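Side-chain contacts in putative cell surface hydrolase (Lactobacillus plantarum, PDB 3LP5), which is of unknown specificity but is probably an alpha/beta-fold hydrolase acting at the bacterial cell surface: residues L40-D45 and N85-A90; I111-L116 and K153-Y158; N176-S179 and V183-N186. One frame throughout, in Å; residues are numbered along the deposited sequence.

Contact 1 of 3, residues L40-D45 and N85-A90; sequences LTVQTD and NTAFKA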
# COMPACT_ATOMS: atom_id res chain seq x y z
N LEU A 40 10.41 -9.90 3.83
CA LEU A 40 11.67 -9.59 3.16
C LEU A 40 12.08 -8.21 3.63
O LEU A 40 11.24 -7.27 3.70
CB LEU A 40 11.52 -9.55 1.64
CG LEU A 40 11.50 -10.82 0.81
CD1 LEU A 40 10.32 -11.81 1.22
CD2 LEU A 40 11.44 -10.44 -0.75
N THR A 41 13.37 -8.08 3.95
CA THR A 41 13.95 -6.79 4.22
C THR A 41 15.07 -6.57 3.22
O THR A 41 16.08 -7.32 3.20
CB THR A 41 14.56 -6.74 5.63
OG1 THR A 41 13.52 -7.03 6.55
CG2 THR A 41 15.03 -5.30 5.97
N VAL A 42 14.89 -5.58 2.35
CA VAL A 42 15.92 -5.31 1.35
C VAL A 42 16.96 -4.44 1.97
O VAL A 42 16.63 -3.32 2.43
CB VAL A 42 15.36 -4.61 0.08
CG1 VAL A 42 16.41 -4.56 -1.03
CG2 VAL A 42 14.12 -5.35 -0.39
N GLN A 43 18.21 -4.89 1.91
CA GLN A 43 19.41 -4.16 2.42
C GLN A 43 19.85 -3.01 1.53
O GLN A 43 19.46 -2.93 0.36
CB GLN A 43 20.58 -5.14 2.64
CG GLN A 43 20.22 -6.37 3.45
CD GLN A 43 19.54 -6.02 4.77
OE1 GLN A 43 18.36 -6.39 5.01
NE2 GLN A 43 20.22 -5.27 5.58
N THR A 44 20.68 -2.12 2.05
CA THR A 44 20.98 -0.92 1.29
C THR A 44 21.86 -1.16 0.05
O THR A 44 22.02 -0.24 -0.78
CB THR A 44 21.61 0.16 2.16
OG1 THR A 44 22.85 -0.33 2.63
CG2 THR A 44 20.69 0.55 3.34
N ASP A 45 22.42 -2.36 -0.06
CA ASP A 45 23.16 -2.76 -1.25
C ASP A 45 22.28 -3.65 -2.16
O ASP A 45 22.77 -4.16 -3.16
CB ASP A 45 24.49 -3.47 -0.86
CG ASP A 45 24.27 -4.80 -0.10
OD1 ASP A 45 23.10 -5.14 0.18
OD2 ASP A 45 25.24 -5.54 0.21
N ASN A 85 11.25 -3.44 -6.64
CA ASN A 85 11.37 -4.18 -7.89
C ASN A 85 12.41 -5.31 -7.72
O ASN A 85 12.18 -6.45 -8.19
CB ASN A 85 11.83 -3.20 -8.96
CG ASN A 85 11.73 -3.77 -10.37
OD1 ASN A 85 11.02 -4.75 -10.64
ND2 ASN A 85 12.48 -3.18 -11.26
N THR A 86 13.52 -5.03 -7.02
CA THR A 86 14.46 -6.12 -6.73
C THR A 86 13.79 -7.25 -5.96
O THR A 86 14.02 -8.38 -6.25
CB THR A 86 15.68 -5.59 -5.92
OG1 THR A 86 16.29 -4.56 -6.70
CG2 THR A 86 16.74 -6.70 -5.64
N ALA A 87 12.98 -6.95 -4.95
CA ALA A 87 12.39 -7.96 -4.14
C ALA A 87 11.29 -8.65 -4.97
O ALA A 87 11.14 -9.86 -4.96
CB ALA A 87 11.81 -7.36 -2.82
N PHE A 88 10.54 -7.87 -5.72
CA PHE A 88 9.45 -8.42 -6.50
C PHE A 88 10.03 -9.42 -7.49
O PHE A 88 9.52 -10.51 -7.65
CB PHE A 88 8.72 -7.28 -7.23
CG PHE A 88 7.48 -7.71 -7.93
CD1 PHE A 88 6.29 -7.87 -7.21
CD2 PHE A 88 7.49 -7.92 -9.30
CE1 PHE A 88 5.09 -8.24 -7.84
CE2 PHE A 88 6.31 -8.33 -9.96
CZ PHE A 88 5.09 -8.48 -9.22
N LYS A 89 11.12 -9.05 -8.16
CA LYS A 89 11.71 -9.99 -9.12
C LYS A 89 12.23 -11.24 -8.47
O LYS A 89 12.07 -12.29 -9.02
CB LYS A 89 12.77 -9.34 -10.02
CG LYS A 89 12.10 -8.38 -10.99
CD LYS A 89 13.02 -8.05 -12.10
CE LYS A 89 14.21 -7.32 -11.56
NZ LYS A 89 14.95 -6.66 -12.66
N ALA A 90 12.79 -11.12 -7.27
CA ALA A 90 13.25 -12.32 -6.56
C ALA A 90 12.07 -13.23 -6.25
O ALA A 90 12.18 -14.45 -6.34
CB ALA A 90 13.98 -11.93 -5.26
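Ala-87 of helix 74-92 packs against Leu-40 and Val-42 of strand 37-42, part of the helix-on-sheet layer of the alpha/beta-hydrolase fold. The two strand residues, two positions apart in the strand, both point to the helix, whereas Thr-41 between them turns to the other side of the sheet. Methyl CB of Ala-87 dips into the notch between their branches. Leu-40 brings up CD2, which lies 3.7 Å from Ala-87 CB, and Val-42 brings up CG2, 3.9 Å from Ala-87 CB. In Val-42, CG1 stands anti to the backbone N (chi1 -170°), which leaves CG2 as the branch directed at the alanine. Alanine's single methyl lets the backbones approach: CA of Val-42 and CA of Ala-87 are 7.0 Å apart. Branched residues suit the strand, since their methyls reach out to a side chain as short as alanine's.

The same helix face continues along the sheet, with Trp-83 against Val-42 and Leu-91 against Leu-40, while Ile-65 of the adjoining strand also touches Ala-87. Phe-88 points away from the strand and meets Phe-115 and Phe-100. With no hydrogen bond across it, the contact is purely apolar. Such packing is characteristic of a helix that follows one of the parallel strands of a mixed sheet, here 62-67, and packs on that strand and its neighbour 37-42 in a three-layer alpha/beta sandwich.

Contact 2 of 3, residues I111-L116 and K153-Y158; sequences IWTLFL and KELYRY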
# COMPACT_ATOMS: atom_id res chain seq x y z
N ILE A 111 5.87 4.34 -2.78
CA ILE A 111 6.78 3.28 -3.30
C ILE A 111 6.06 2.34 -4.27
O ILE A 111 6.52 2.14 -5.43
CB ILE A 111 7.45 2.54 -2.17
CG1 ILE A 111 8.24 3.52 -1.32
CG2 ILE A 111 8.38 1.37 -2.76
CD1 ILE A 111 8.59 3.02 0.15
N TRP A 112 4.90 1.81 -3.86
CA TRP A 112 4.08 0.97 -4.76
C TRP A 112 3.73 1.74 -6.01
O TRP A 112 3.84 1.19 -7.11
CB TRP A 112 2.72 0.48 -4.14
CG TRP A 112 2.78 -0.80 -3.52
CD1 TRP A 112 2.59 -1.08 -2.16
CD2 TRP A 112 3.16 -2.05 -4.13
NE1 TRP A 112 2.75 -2.43 -1.94
CE2 TRP A 112 3.15 -3.03 -3.11
CE3 TRP A 112 3.46 -2.44 -5.46
CZ2 TRP A 112 3.44 -4.40 -3.37
CZ3 TRP A 112 3.77 -3.80 -5.71
CH2 TRP A 112 3.75 -4.75 -4.67
N THR A 113 3.35 3.01 -5.87
CA THR A 113 2.87 3.69 -7.08
C THR A 113 3.96 3.83 -8.14
O THR A 113 3.72 3.72 -9.34
CB THR A 113 2.30 5.13 -6.77
OG1 THR A 113 1.20 5.01 -5.85
CG2 THR A 113 1.76 5.78 -8.01
N LEU A 114 5.14 4.22 -7.68
CA LEU A 114 6.23 4.48 -8.56
C LEU A 114 6.64 3.11 -9.21
O LEU A 114 6.86 3.03 -10.42
CB LEU A 114 7.38 5.16 -7.77
CG LEU A 114 8.54 5.66 -8.61
CD1 LEU A 114 8.08 6.68 -9.65
CD2 LEU A 114 9.67 6.25 -7.72
N PHE A 115 6.72 2.06 -8.41
CA PHE A 115 7.00 0.72 -8.94
C PHE A 115 5.97 0.35 -10.03
O PHE A 115 6.38 -0.14 -11.10
CB PHE A 115 6.96 -0.31 -7.81
CG PHE A 115 6.90 -1.73 -8.29
CD1 PHE A 115 8.06 -2.40 -8.65
CD2 PHE A 115 5.68 -2.37 -8.44
CE1 PHE A 115 8.01 -3.72 -9.14
CE2 PHE A 115 5.62 -3.68 -8.98
CZ PHE A 115 6.78 -4.33 -9.30
N LEU A 116 4.67 0.63 -9.78
CA LEU A 116 3.65 0.21 -10.74
C LEU A 116 3.73 1.01 -12.04
O LEU A 116 3.51 0.46 -13.12
CB LEU A 116 2.25 0.29 -10.18
CG LEU A 116 2.04 -0.61 -8.96
CD1 LEU A 116 0.71 -0.18 -8.37
CD2 LEU A 116 2.04 -2.15 -9.31
N LYS A 153 5.57 15.49 -8.80
CA LYS A 153 5.89 15.72 -10.24
C LYS A 153 6.31 14.41 -10.89
O LYS A 153 5.89 14.11 -12.00
CB LYS A 153 6.98 16.79 -10.40
CG LYS A 153 6.41 18.23 -10.18
CD LYS A 153 7.52 19.31 -10.40
CE LYS A 153 7.10 20.67 -9.83
NZ LYS A 153 8.22 21.67 -9.97
N GLU A 154 7.08 13.59 -10.17
CA GLU A 154 7.55 12.35 -10.72
C GLU A 154 6.40 11.34 -10.77
O GLU A 154 6.21 10.71 -11.78
CB GLU A 154 8.74 11.79 -9.92
CG GLU A 154 9.26 10.44 -10.48
CD GLU A 154 10.36 9.76 -9.66
OE1 GLU A 154 10.49 9.95 -8.41
OE2 GLU A 154 11.06 8.95 -10.25
N LEU A 155 5.61 11.19 -9.70
CA LEU A 155 4.43 10.28 -9.77
C LEU A 155 3.41 10.71 -10.83
O LEU A 155 2.77 9.86 -11.43
CB LEU A 155 3.70 10.19 -8.44
CG LEU A 155 4.60 9.76 -7.27
CD1 LEU A 155 3.88 9.92 -5.92
CD2 LEU A 155 4.91 8.25 -7.48
N TYR A 156 3.27 12.02 -11.06
CA TYR A 156 2.23 12.45 -12.02
C TYR A 156 2.77 12.24 -13.41
O TYR A 156 2.07 11.78 -14.31
CB TYR A 156 1.95 13.93 -11.79
CG TYR A 156 0.83 14.50 -12.59
CD1 TYR A 156 -0.49 14.14 -12.32
CD2 TYR A 156 1.07 15.44 -13.59
CE1 TYR A 156 -1.59 14.70 -13.04
CE2 TYR A 156 -0.01 16.02 -14.34
CZ TYR A 156 -1.34 15.61 -14.07
OH TYR A 156 -2.40 16.18 -14.81
N ARG A 157 4.05 12.50 -13.58
CA ARG A 157 4.66 12.37 -14.91
C ARG A 157 4.57 10.94 -15.45
O ARG A 157 4.48 10.73 -16.67
CB ARG A 157 6.14 12.79 -14.89
CG ARG A 157 6.73 12.85 -16.32
CD ARG A 157 8.28 12.76 -16.37
NE ARG A 157 8.83 12.07 -17.58
CZ ARG A 157 8.25 11.89 -18.80
NH1 ARG A 157 7.03 12.36 -19.12
NH2 ARG A 157 8.93 11.24 -19.75
N TYR A 158 4.66 9.95 -14.57
CA TYR A 158 4.63 8.59 -15.06
C TYR A 158 3.30 7.86 -14.87
O TYR A 158 3.23 6.63 -15.03
CB TYR A 158 5.78 7.75 -14.46
CG TYR A 158 7.09 8.29 -14.89
CD1 TYR A 158 7.47 8.20 -16.23
CD2 TYR A 158 7.93 8.97 -13.99
CE1 TYR A 158 8.67 8.71 -16.67
CE2 TYR A 158 9.14 9.50 -14.42
CZ TYR A 158 9.49 9.35 -15.76
OH TYR A 158 10.65 9.85 -16.24
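Helices 107-118 and 150-157 pass each other at Leu-114 and Leu-155, whose CA atoms are 6.2 Å apart, with segment axes 9.9 Å apart at closest approach and 40° between their directions. Helix 107-118 begins within a GxSxG sequence that probably forms the nucleophile elbow, as in alpha/beta hydrolases, after strand 99-105; helix 150-157 comes after strand 127-134. Leu-155 inserts one branch into the gap: its CD2 lies 4.0 Å from CB of Leu-114 and equally near CG2 of Thr-113. The Thr-113 side chain meets that of Leu-155 at about a right angle. Its methyl is anti to the backbone N (chi1 of OG1 -60°), and thus faces the leucine, while OG1 is turned back to bond the carbonyl O of Gly-109 in its own helix. Threonine therefore suits the place, burying its hydroxyl without a partner from the other helix.

The two methyls of Leu-114 come up against the extended side chain of Glu-154, which crosses it nearly at right angles. CD1 of Leu-114 is 3.8 Å from OE2 of Glu-154. The carboxylate also forms long, weak ion pairs with Lys-74 and Arg-118, and Asp-78 lies close to it. The nearby aspartate and the aliphatic surface would tend to make ionisation of Glu-154 harder, an effect the lysine and arginine probably offset.

Contact 3 of 3, residues N176-S179 and V183-N186; sequences NYTS and VPYN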
# COMPACT_ATOMS: atom_id res chain seq x y z
N ASN A 176 -4.87 17.97 8.90
CA ASN A 176 -4.19 18.81 7.90
C ASN A 176 -3.05 19.63 8.53
O ASN A 176 -2.89 20.83 8.27
CB ASN A 176 -5.20 19.69 7.12
CG ASN A 176 -4.65 20.21 5.75
OD1 ASN A 176 -4.50 21.43 5.57
ND2 ASN A 176 -4.33 19.32 4.82
N TYR A 177 -2.30 18.96 9.39
CA TYR A 177 -1.07 19.50 9.97
C TYR A 177 0.06 18.50 9.70
O TYR A 177 -0.21 17.35 9.28
CB TYR A 177 -1.24 19.75 11.50
CG TYR A 177 -1.61 18.53 12.35
CD1 TYR A 177 -2.96 18.09 12.46
CD2 TYR A 177 -0.63 17.82 13.10
CE1 TYR A 177 -3.32 16.95 13.27
CE2 TYR A 177 -0.98 16.68 13.92
CZ TYR A 177 -2.33 16.24 13.99
OH TYR A 177 -2.71 15.12 14.79
N THR A 178 1.30 18.92 9.99
CA THR A 178 2.55 18.13 9.77
C THR A 178 3.27 17.62 11.03
O THR A 178 4.21 16.82 10.92
CB THR A 178 3.62 18.97 9.00
OG1 THR A 178 3.53 20.36 9.39
CG2 THR A 178 3.44 18.81 7.48
N SER A 179 2.83 18.09 12.21
CA SER A 179 3.49 17.75 13.46
C SER A 179 3.74 16.29 13.46
O SER A 179 2.86 15.50 13.12
CB SER A 179 2.64 18.08 14.69
OG SER A 179 1.94 16.92 15.14
N VAL A 183 0.88 13.33 8.08
CA VAL A 183 0.90 13.87 6.73
C VAL A 183 -0.42 14.69 6.58
O VAL A 183 -1.46 14.30 7.13
CB VAL A 183 0.98 12.75 5.68
CG1 VAL A 183 2.27 11.96 5.86
CG2 VAL A 183 -0.18 11.79 5.82
N PRO A 184 -0.37 15.82 5.85
CA PRO A 184 -1.60 16.60 5.72
C PRO A 184 -2.56 15.99 4.73
O PRO A 184 -2.15 15.40 3.70
CB PRO A 184 -1.13 17.96 5.22
CG PRO A 184 0.23 17.85 4.91
CD PRO A 184 0.80 16.55 5.36
N TYR A 185 -3.83 16.15 5.04
CA TYR A 185 -4.89 15.73 4.17
C TYR A 185 -4.70 16.28 2.74
O TYR A 185 -4.88 15.54 1.79
CB TYR A 185 -6.26 16.13 4.73
CG TYR A 185 -7.30 15.91 3.68
CD1 TYR A 185 -7.68 14.60 3.35
CD2 TYR A 185 -7.79 16.98 2.92
CE1 TYR A 185 -8.63 14.36 2.35
CE2 TYR A 185 -8.71 16.74 1.87
CZ TYR A 185 -9.13 15.43 1.61
OH TYR A 185 -10.02 15.16 0.61
N ASN A 186 -4.28 17.54 2.59
CA ASN A 186 -4.07 18.15 1.25
C ASN A 186 -3.04 17.41 0.42
O ASN A 186 -3.19 17.31 -0.80
CB ASN A 186 -3.70 19.64 1.33
CG ASN A 186 -4.89 20.51 1.77
OD1 ASN A 186 -6.02 20.06 1.78
ND2 ASN A 186 -4.63 21.74 2.12
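Asn-176 and Asn-186 set their side chains across each other at about a right angle, with the amide planes inclined by 61°. Asn-176 CG and Asn-186 CG are 4.0 Å apart. CG of Asn-176 lies anti to the backbone N (chi1 -160°), which carries the amide over the beginning of helix 185-188, beside the backbone of Tyr-185 and Asn-186, a place that suits a short polar side chain. Asn-186 has a firm partner elsewhere: its ND2 bonds the carbonyl O of Thr-143. Pro-184, at the N-cap position, lies against the loop backbone, its CA 4.0 Å from CA of Asn-176. The loop follows strand 167-172, a region that in many alpha/beta hydrolases carries the acid of the catalytic triad, and here it doubles back so that the course of 176-178 and that of 183-186 are 141° apart. Were an alanine here in place of Asn-176, the amide would be gone and a gap would probably open beside the first helical turn, leaving Asn-186 without its crossing neighbour. Further along, the methyl CG2 of Thr-178 approaches CD of Pro-184 at 4.1 Å, the two side chains meeting at a slant. Proline offers that methyl a rigid apolar ring.

Overall arrangement
Contacts 1 and 2 meet directly: helix 74-92 turns Ala-87 to the sheet in contact 1 and Phe-88 to Phe-115 of contact 2, with Phe-88 CD2 3.7 Å from Phe-115 CZ, although the centres are 18 Å apart. Contact 3 stands apart, its nearest atoms about 11 Å from contact 2 and about 21 Å from contact 1. Helix 107-118 begins within the probable nucleophile elbow, and Val-183 lies near that elbow without touching it, which would place contact 3 near the probable active site, while contact 2 lies further along the helix that leaves it. A bound sodium ion lies about 9 Å from the Val-42 side chain in contact 1.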